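Local coordinates for protein type II restriction enzyme MUNI (Mycoplasma, PDB 1D02) that recognises the double-stranded DNA sequence 5'-CAATTG-3' and cleaves it after the first C, working as a homodimeric restriction endonuclease that leaves terminal 5'-phosphates, at residues 8-13 with 32-37; 38-43 with 86-91; 94-99 with 135-140. The protein carries 1 engineered substitution. All coordinates share one frame; numbering follows the deposited sequence.

Interaction 1: 8-13 with 32-37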
loop_
_atom_site.group_PDB
_atom_site.type_symbol
_atom_site.label_atom_id
_atom_site.label_comp_id
_atom_site.label_asym_id
_atom_site.label_seq_id
_atom_site.Cartn_x
_atom_site.Cartn_y
_atom_site.Cartn_z
ATOM N N GLY D 8 -5.017 25.339 21.527
ATOM C CA GLY D 8 -4.195 24.602 20.577
ATOM C C GLY D 8 -3.526 25.485 19.532
ATOM O O GLY D 8 -3.039 24.976 18.522
ATOM N N ARG D 9 -3.480 26.801 19.754
ATOM C CA ARG D 9 -2.887 27.697 18.759
ATOM C C ARG D 9 -1.402 27.424 18.488
ATOM O O ARG D 9 -0.595 27.338 19.405
ATOM C CB ARG D 9 -3.081 29.165 19.167
ATOM C CG ARG D 9 -2.636 30.125 18.057
ATOM C CD ARG D 9 -3.022 31.551 18.305
ATOM N NE ARG D 9 -4.447 31.703 18.589
ATOM C CZ ARG D 9 -4.988 32.851 18.988
ATOM N NH1 ARG D 9 -4.220 33.921 19.123
ATOM N NH2 ARG D 9 -6.280 32.926 19.290
ATOM N N LEU D 10 -1.055 27.322 17.209
ATOM C CA LEU D 10 0.313 27.044 16.825
ATOM C C LEU D 10 1.158 28.331 16.836
ATOM O O LEU D 10 0.612 29.439 16.870
ATOM C CB LEU D 10 0.295 26.370 15.439
ATOM C CG LEU D 10 -0.442 25.030 15.390
ATOM C CD1 LEU D 10 -0.240 24.365 14.005
ATOM C CD2 LEU D 10 0.134 24.111 16.446
ATOM N N ASN D 11 2.483 28.178 16.820
ATOM C CA ASN D 11 3.383 29.334 16.870
ATOM C C ASN D 11 3.727 29.815 15.479
ATOM O O ASN D 11 4.842 29.595 14.987
ATOM C CB ASN D 11 4.650 28.943 17.616
ATOM C CG ASN D 11 5.489 30.142 18.027
ATOM O OD1 ASN D 11 5.369 31.229 17.451
ATOM N ND2 ASN D 11 6.374 29.935 18.990
ATOM N N TRP D 12 2.769 30.490 14.858
ATOM C CA TRP D 12 2.936 30.979 13.515
ATOM C C TRP D 12 4.063 32.006 13.406
ATOM O O TRP D 12 4.693 32.107 12.355
ATOM C CB TRP D 12 1.608 31.554 13.019
ATOM C CG TRP D 12 0.525 30.493 12.953
ATOM C CD1 TRP D 12 -0.472 30.262 13.880
ATOM C CD2 TRP D 12 0.362 29.486 11.932
ATOM N NE1 TRP D 12 -1.238 29.181 13.495
ATOM C CE2 TRP D 12 -0.756 28.687 12.305
ATOM C CE3 TRP D 12 1.050 29.179 10.744
ATOM C CZ2 TRP D 12 -1.201 27.608 11.530
ATOM C CZ3 TRP D 12 0.610 28.100 9.969
ATOM C CH2 TRP D 12 -0.511 27.329 10.366
ATOM N N GLN D 13 4.317 32.760 14.478
ATOM C CA GLN D 13 5.390 33.754 14.430
ATOM C C GLN D 13 6.758 33.084 14.313
ATOM O O GLN D 13 7.637 33.592 13.602
ATOM C CB GLN D 13 5.362 34.659 15.667
ATOM C CG GLN D 13 4.072 35.498 15.782
ATOM C CD GLN D 13 3.087 34.899 16.780
ATOM O OE1 GLN D 13 2.941 33.667 16.864
ATOM N NE2 GLN D 13 2.400 35.770 17.545
ATOM N N ASN D 32 9.035 21.937 13.763
ATOM C CA ASN D 32 9.717 22.249 15.021
ATOM C C ASN D 32 9.519 23.727 15.334
ATOM O O ASN D 32 9.289 24.103 16.488
ATOM C CB ASN D 32 11.217 21.939 14.925
ATOM C CG ASN D 32 11.510 20.463 15.049
ATOM O OD1 ASN D 32 12.515 19.958 14.520
ATOM N ND2 ASN D 32 10.666 19.761 15.786
ATOM N N ALA D 33 9.592 24.579 14.321
ATOM C CA ALA D 33 9.406 26.002 14.590
ATOM C C ALA D 33 7.979 26.311 15.024
ATOM O O ALA D 33 7.751 27.002 16.024
ATOM C CB ALA D 33 9.757 26.842 13.345
ATOM N N VAL D 34 7.019 25.799 14.267
ATOM C CA VAL D 34 5.619 26.087 14.543
ATOM C C VAL D 34 5.105 25.466 15.849
ATOM O O VAL D 34 4.057 25.880 16.402
ATOM C CB VAL D 34 4.745 25.714 13.299
ATOM C CG1 VAL D 34 4.180 24.276 13.378
ATOM C CG2 VAL D 34 3.637 26.728 13.174
ATOM N N PHE D 35 5.840 24.494 16.364
ATOM C CA PHE D 35 5.447 23.882 17.630
ATOM C C PHE D 35 6.141 24.500 18.841
ATOM O O PHE D 35 5.869 24.100 19.985
ATOM C CB PHE D 35 5.724 22.369 17.617
ATOM C CG PHE D 35 4.801 21.574 16.716
ATOM C CD1 PHE D 35 5.115 20.239 16.397
ATOM C CD2 PHE D 35 3.612 22.116 16.227
ATOM C CE1 PHE D 35 4.258 19.473 15.614
ATOM C CE2 PHE D 35 2.749 21.356 15.444
ATOM C CZ PHE D 35 3.079 20.021 15.136
ATOM N N GLU D 36 7.028 25.470 18.625
ATOM C CA GLU D 36 7.755 26.076 19.754
ATOM C C GLU D 36 6.840 26.633 20.826
ATOM O O GLU D 36 5.967 27.445 20.545
ATOM C CB GLU D 36 8.686 27.203 19.286
ATOM C CG GLU D 36 9.901 26.693 18.523
ATOM C CD GLU D 36 10.775 27.819 17.994
ATOM O OE1 GLU D 36 11.552 27.565 17.045
ATOM O OE2 GLU D 36 10.709 28.960 18.521
ATOM N N GLY D 37 7.042 26.181 22.060
ATOM C CA GLY D 37 6.224 26.681 23.154
ATOM C C GLY D 37 4.825 26.117 23.222
ATOM O O GLY D 37 4.044 26.533 24.084
#
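N11 grips the end of helix 27-34 with its backbone N and the loop beyond it with its side-chain amide. Its N donates to V34 O over 2.8 Å, and ND2 donates to E36 O at 3.0 Å. That second oxygen lies close to the plane of the N11 amide, whereas ND2 stands above the carbonyl plane of E36. The carboxylate of E36 is turned almost perpendicular to the amide, 83° between planes, and the chain of E36 meets ND2 with CB, 3.6 Å away.

With CG anti to the backbone N (chi1 -166°), the amide faces two ways: OD1 accepts from A14 N while ND2 is left for the neighbouring loop. N11 is thus the N-cap of helix 12-21, which needs a short side chain with an acceptor.

Beside this polar link the packing is apolar. L10 and F35 run side by side in the same direction, L10 CD2 lying at the ring edge 3.9 Å from F35 CE2. The branched V34 sets CG2 over one face of the W12 ring, 4.3 Å from CE3, and also 4.1 Å from L10 CB. L10 and W12 touch V190 and N194 on helix 186-197.

Interaction 2: 38-43 with 86-91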
loop_
_atom_site.group_PDB
_atom_site.type_symbol
_atom_site.label_atom_id
_atom_site.label_comp_id
_atom_site.label_asym_id
_atom_site.label_seq_id
_atom_site.Cartn_x
_atom_site.Cartn_y
_atom_site.Cartn_z
ATOM N N THR D 38 4.487 25.176 22.341
ATOM C CA THR D 38 3.150 24.588 22.370
ATOM C C THR D 38 3.195 23.195 22.996
ATOM O O THR D 38 4.256 22.692 23.393
ATOM C CB THR D 38 2.547 24.427 20.949
ATOM O OG1 THR D 38 3.176 23.310 20.298
ATOM C CG2 THR D 38 2.782 25.701 20.090
ATOM N N LYS D 39 2.028 22.571 23.058
ATOM C CA LYS D 39 1.916 21.240 23.618
ATOM C C LYS D 39 2.263 20.176 22.580
ATOM O O LYS D 39 2.322 18.991 22.915
ATOM C CB LYS D 39 0.484 20.997 24.135
ATOM C CG LYS D 39 -0.576 21.033 23.054
ATOM C CD LYS D 39 -1.978 21.171 23.673
ATOM C CE LYS D 39 -3.048 21.254 22.596
ATOM N NZ LYS D 39 -4.423 21.496 23.153
ATOM N N TYR D 40 2.489 20.593 21.332
ATOM C CA TYR D 40 2.824 19.623 20.296
ATOM C C TYR D 40 4.322 19.449 20.150
ATOM O O TYR D 40 5.087 20.396 20.332
ATOM C CB TYR D 40 2.249 20.030 18.930
ATOM C CG TYR D 40 0.760 20.273 18.945
ATOM C CD1 TYR D 40 0.258 21.548 19.159
ATOM C CD2 TYR D 40 -0.146 19.216 18.805
ATOM C CE1 TYR D 40 -1.118 21.782 19.243
ATOM C CE2 TYR D 40 -1.543 19.433 18.897
ATOM C CZ TYR D 40 -2.014 20.725 19.122
ATOM O OH TYR D 40 -3.367 20.955 19.291
ATOM N N VAL D 41 4.738 18.231 19.833
ATOM C CA VAL D 41 6.142 17.960 19.602
ATOM C C VAL D 41 6.237 17.101 18.351
ATOM O O VAL D 41 5.364 16.284 18.078
ATOM C CB VAL D 41 6.793 17.208 20.773
ATOM C CG1 VAL D 41 6.664 18.021 22.050
ATOM C CG2 VAL D 41 6.147 15.856 20.937
ATOM N N LEU D 42 7.285 17.324 17.573
ATOM C CA LEU D 42 7.497 16.561 16.352
ATOM C C LEU D 42 8.617 15.568 16.644
ATOM O O LEU D 42 9.641 15.938 17.228
ATOM C CB LEU D 42 7.965 17.464 15.205
ATOM C CG LEU D 42 8.244 16.730 13.885
ATOM C CD1 LEU D 42 6.965 16.404 13.132
ATOM C CD2 LEU D 42 9.175 17.596 13.056
ATOM N N TYR D 43 8.432 14.316 16.234
ATOM C CA TYR D 43 9.472 13.301 16.420
ATOM C C TYR D 43 9.968 12.945 15.021
ATOM O O TYR D 43 9.166 12.798 14.107
ATOM C CB TYR D 43 8.903 12.020 17.043
ATOM C CG TYR D 43 8.307 12.189 18.425
ATOM C CD1 TYR D 43 7.023 11.707 18.719
ATOM C CD2 TYR D 43 9.029 12.803 19.444
ATOM C CE1 TYR D 43 6.482 11.830 20.010
ATOM C CE2 TYR D 43 8.495 12.931 20.733
ATOM C CZ TYR D 43 7.228 12.438 21.003
ATOM O OH TYR D 43 6.719 12.542 22.284
ATOM N N ILE D 86 3.613 13.356 15.063
ATOM C CA ILE D 86 3.258 14.591 15.751
ATOM C C ILE D 86 2.457 14.169 16.979
ATOM O O ILE D 86 1.426 13.494 16.851
ATOM C CB ILE D 86 2.395 15.510 14.878
ATOM C CG1 ILE D 86 3.247 16.040 13.731
ATOM C CG2 ILE D 86 1.848 16.673 15.723
ATOM C CD1 ILE D 86 2.489 16.799 12.713
ATOM N N GLU D 87 2.944 14.540 18.161
ATOM C CA GLU D 87 2.222 14.177 19.382
ATOM C C GLU D 87 1.677 15.390 20.103
ATOM O O GLU D 87 2.343 16.429 20.173
ATOM C CB GLU D 87 3.136 13.431 20.377
ATOM C CG GLU D 87 2.417 13.101 21.713
ATOM C CD GLU D 87 3.233 12.229 22.642
ATOM O OE1 GLU D 87 4.384 11.886 22.299
ATOM O OE2 GLU D 87 2.716 11.882 23.727
ATOM N N ASN D 88 0.455 15.266 20.616
ATOM C CA ASN D 88 -0.139 16.299 21.468
ATOM C C ASN D 88 0.271 15.752 22.851
ATOM O O ASN D 88 -0.254 14.716 23.285
ATOM C CB ASN D 88 -1.648 16.288 21.317
ATOM C CG ASN D 88 -2.345 17.179 22.337
ATOM O OD1 ASN D 88 -1.849 17.376 23.458
ATOM N ND2 ASN D 88 -3.503 17.693 21.960
ATOM N N THR D 89 1.210 16.417 23.531
ATOM C CA THR D 89 1.713 15.912 24.805
ATOM C C THR D 89 0.736 16.017 25.973
ATOM O O THR D 89 1.012 15.482 27.043
ATOM C CB THR D 89 3.045 16.571 25.215
ATOM O OG1 THR D 89 2.848 17.983 25.393
ATOM C CG2 THR D 89 4.114 16.320 24.151
ATOM N N GLU D 90 -0.393 16.685 25.775
ATOM C CA GLU D 90 -1.382 16.779 26.846
ATOM C C GLU D 90 -2.328 15.594 26.788
ATOM O O GLU D 90 -2.698 15.029 27.819
ATOM C CB GLU D 90 -2.189 18.064 26.746
ATOM C CG GLU D 90 -1.422 19.293 27.164
ATOM C CD GLU D 90 -2.300 20.523 27.219
ATOM O OE1 GLU D 90 -1.761 21.601 27.548
ATOM O OE2 GLU D 90 -3.520 20.408 26.939
ATOM N N THR D 91 -2.706 15.204 25.580
ATOM C CA THR D 91 -3.621 14.086 25.375
ATOM C C THR D 91 -2.878 12.768 25.093
ATOM O O THR D 91 -3.448 11.685 25.223
ATOM C CB THR D 91 -4.516 14.336 24.179
ATOM O OG1 THR D 91 -3.698 14.422 23.011
ATOM C CG2 THR D 91 -5.308 15.627 24.329
HETATM O O HOH W 1 -5.491 19.098 23.622
HETATM O O HOH W 2 -5.761 21.748 25.630
HETATM O O HOH W 3 -3.994 23.282 25.971
HETATM O O HOH W 4 -4.901 18.711 19.199
#
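V41 and E87 form the hydrogen-bonded pair of two antiparallel strands: V41 N donates to E87 O, and E87 N to V41 O, each bond 3.0 Å long. Y40 opposite N88 and L42 opposite I86 are the non-hydrogen-bonded pairs; the four side chains share one face, where L42 and I86 pack against F31 of helix 27-34 and L42 CD1 rests 3.8 Å from I86 CG1. Where the ladder ends, just before strand 40-44 and just after 84-88, K39 O takes two donors from T89, the backbone N at 2.9 Å and OG1 at 2.7 Å. With OG1 between its own N and carbonyl carbon (chi1 62°), the threonine satisfies its hydroxyl close to the main chain and leaves CG2 to pack on V41.

The ladder joins 40-44, an outermost strand of the chain's five-stranded mixed sheet, to 84-88, and the chain then leaves 84-88 through an Asx turn. N88 OD1 accepts E90 N at 2.8 Å in its carbonyl plane and T91 N from above that plane; an asparagine suits the place because ND2 remains to donate to two waters, one of which also accepts from Y40 OH.

The other of these waters accepts from K39 NZ, whose direct protein partner is S7 O. E90 OE2 is 4.0 Å from K39 NZ, beyond a salt bridge, and the two are linked through a further water. The aliphatic part of the lysine meanwhile crosses E90 at about a right angle. On the face that carries V41 and E87, Y43 OH is modelled donating to E87 OE1, at a doubtful 2.4 Å; that oxygen lies in the tyrosine ring plane at its edge. The other carboxylate oxygen, OE2, has a weak bond from H92 ND1.

Interaction 3: 94-99 with 135-140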
loop_
_atom_site.group_PDB
_atom_site.type_symbol
_atom_site.label_atom_id
_atom_site.label_comp_id
_atom_site.label_asym_id
_atom_site.label_seq_id
_atom_site.Cartn_x
_atom_site.Cartn_y
_atom_site.Cartn_z
ATOM N N ILE D 94 -1.160 10.571 19.085
ATOM C CA ILE D 94 -0.084 10.730 18.113
ATOM C C ILE D 94 -0.533 10.450 16.684
ATOM O O ILE D 94 -1.281 9.498 16.428
ATOM C CB ILE D 94 1.064 9.743 18.410
ATOM C CG1 ILE D 94 1.548 9.923 19.844
ATOM C CG2 ILE D 94 2.217 9.961 17.420
ATOM C CD1 ILE D 94 2.416 8.796 20.367
ATOM N N LEU D 95 -0.062 11.288 15.759
ATOM C CA LEU D 95 -0.354 11.125 14.330
ATOM C C LEU D 95 0.989 10.692 13.739
ATOM O O LEU D 95 1.987 11.390 13.905
ATOM C CB LEU D 95 -0.788 12.465 13.711
ATOM C CG LEU D 95 -0.884 12.501 12.177
ATOM C CD1 LEU D 95 -2.064 11.616 11.755
ATOM C CD2 LEU D 95 -1.086 13.936 11.677
ATOM N N PHE D 96 1.021 9.537 13.075
ATOM C CA PHE D 96 2.256 9.039 12.475
ATOM C C PHE D 96 2.321 9.464 11.021
ATOM O O PHE D 96 1.293 9.537 10.349
ATOM C CB PHE D 96 2.312 7.511 12.629
ATOM C CG PHE D 96 2.498 7.077 14.047
ATOM C CD1 PHE D 96 1.414 6.638 14.813
ATOM C CD2 PHE D 96 3.746 7.179 14.646
ATOM C CE1 PHE D 96 1.593 6.314 16.171
ATOM C CE2 PHE D 96 3.932 6.855 15.983
ATOM C CZ PHE D 96 2.853 6.422 16.748
ATOM N N GLY D 97 3.521 9.776 10.536
ATOM C CA GLY D 97 3.597 10.246 9.171
ATOM C C GLY D 97 4.658 9.656 8.279
ATOM O O GLY D 97 5.592 9.011 8.748
ATOM N N GLU D 98 4.502 9.888 6.979
ATOM C CA GLU D 98 5.467 9.415 5.994
ATOM C C GLU D 98 5.756 10.572 5.051
ATOM O O GLU D 98 4.965 11.514 4.936
ATOM C CB GLU D 98 4.912 8.239 5.177
ATOM C CG GLU D 98 4.624 6.963 5.955
ATOM C CD GLU D 98 5.809 6.468 6.784
ATOM O OE1 GLU D 98 6.981 6.779 6.446
ATOM O OE2 GLU D 98 5.574 5.760 7.794
ATOM N N ILE D 99 6.886 10.486 4.355
ATOM C CA ILE D 99 7.276 11.510 3.407
ATOM C C ILE D 99 7.693 10.741 2.160
ATOM O O ILE D 99 8.640 9.943 2.210
ATOM C CB ILE D 99 8.469 12.343 3.933
ATOM C CG1 ILE D 99 8.041 13.139 5.191
ATOM C CG2 ILE D 99 8.944 13.310 2.851
ATOM C CD1 ILE D 99 9.137 13.976 5.780
ATOM N N ARG D 135 -3.881 2.884 15.100
ATOM C CA ARG D 135 -4.989 3.401 15.912
ATOM C C ARG D 135 -4.818 3.055 17.395
ATOM O O ARG D 135 -5.136 3.876 18.271
ATOM C CB ARG D 135 -6.328 2.879 15.386
ATOM C CG ARG D 135 -6.746 3.482 14.030
ATOM C CD ARG D 135 -8.224 3.197 13.793
ATOM N NE ARG D 135 -8.737 3.629 12.490
ATOM C CZ ARG D 135 -9.132 4.864 12.182
ATOM N NH1 ARG D 135 -9.068 5.864 13.080
ATOM N NH2 ARG D 135 -9.692 5.080 10.995
ATOM N N THR D 136 -4.295 1.864 17.694
ATOM C CA THR D 136 -4.075 1.460 19.086
ATOM C C THR D 136 -3.005 2.312 19.749
ATOM O O THR D 136 -3.177 2.815 20.866
ATOM C CB THR D 136 -3.611 -0.019 19.187
ATOM O OG1 THR D 136 -4.668 -0.870 18.756
ATOM C CG2 THR D 136 -3.186 -0.372 20.635
ATOM N N ILE D 137 -1.896 2.502 19.041
ATOM C CA ILE D 137 -0.792 3.246 19.616
ATOM C C ILE D 137 -1.048 4.746 19.668
ATOM O O ILE D 137 -0.896 5.363 20.719
ATOM C CB ILE D 137 0.507 2.936 18.834
ATOM C CG1 ILE D 137 0.858 1.463 19.034
ATOM C CG2 ILE D 137 1.681 3.826 19.350
ATOM C CD1 ILE D 137 1.972 0.939 18.131
ATOM N N GLY D 138 -1.494 5.317 18.557
ATOM C CA GLY D 138 -1.706 6.752 18.508
ATOM C C GLY D 138 -2.953 7.259 19.202
ATOM O O GLY D 138 -3.041 8.453 19.498
ATOM N N GLY D 139 -3.933 6.380 19.432
ATOM C CA GLY D 139 -5.141 6.808 20.120
ATOM C C GLY D 139 -6.254 7.395 19.266
ATOM O O GLY D 139 -7.262 7.838 19.819
ATOM N N ILE D 140 -6.105 7.398 17.937
ATOM C CA ILE D 140 -7.111 7.961 17.041
ATOM C C ILE D 140 -8.054 6.889 16.504
ATOM O O ILE D 140 -7.700 6.153 15.581
ATOM C CB ILE D 140 -6.441 8.682 15.828
ATOM C CG1 ILE D 140 -5.426 9.710 16.345
ATOM C CG2 ILE D 140 -7.509 9.357 14.926
ATOM C CD1 ILE D 140 -4.555 10.321 15.238
#
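I94 and G138 bring strand 93-101 against the end of helix 128-138, with I94 N donating to G138 O over 2.9 Å. The donor lies in the carbonyl plane, on a lone pair. Because glycine carries no side chain, I94 O can settle beside the helix end, 3.5 Å from G138 CA in a CA-H...O contact. The next residue, G139, leaves helical geometry with a positive phi of 87°, readily adopted by glycine, and this turns the chain so that I140 faces the strand.

The CB of I140 heads toward the strand but stops short of it. CG1, anti to the carbonyl carbon (chi1 -54°), comes within 4.2 Å of I94 O. At the tip, CD1 lies 3.6 Å from that same oxygen and 4.5 Å from L95 CD1. The extended chain thus carries its terminal methyl onto the strand backbone at I94 and the side chain of L95. The carbonyl of I140 is held by R135 NH1, which donates from above the carbonyl plane and also bonds D142 O.

Nearby, F96 turns its ring edge to G138 N, and its CZ meets I137 CG2 at 3.9 Å, the two side chains crossing at about a right angle. H48 and Y134 make edge-to-face contacts with the same ring. Further along the strand, E98 and I99 probably begin the E-x-K element, as in other PD-(D/E)XK nucleases. With a single conventional hydrogen bond and no charged pair between the segments, their attachment rests chiefly on shape and on burial of hydrocarbon.

How the interactions relate
The three contacts follow one another along the chain, each closing before the next opens, and step across the fold. Interactions 1 and 2 have centres 11 Å apart and touch: helix 27-34 leads into strand 40-44, and F35 packs on both Y40 and I86. Interactions 2 and 3 have centres 12 Å apart and share the mixed sheet, strands 84-88 and 93-101 being neighbours joined where I86 meets L95. Interactions 1 and 3, with centres 20 Å apart, do not touch. The series runs from the N-terminal helices through the sheet edge toward the bound DNA, the nearest atoms to it being about 17, 12 and 4 Å away in interactions 1, 2 and 3.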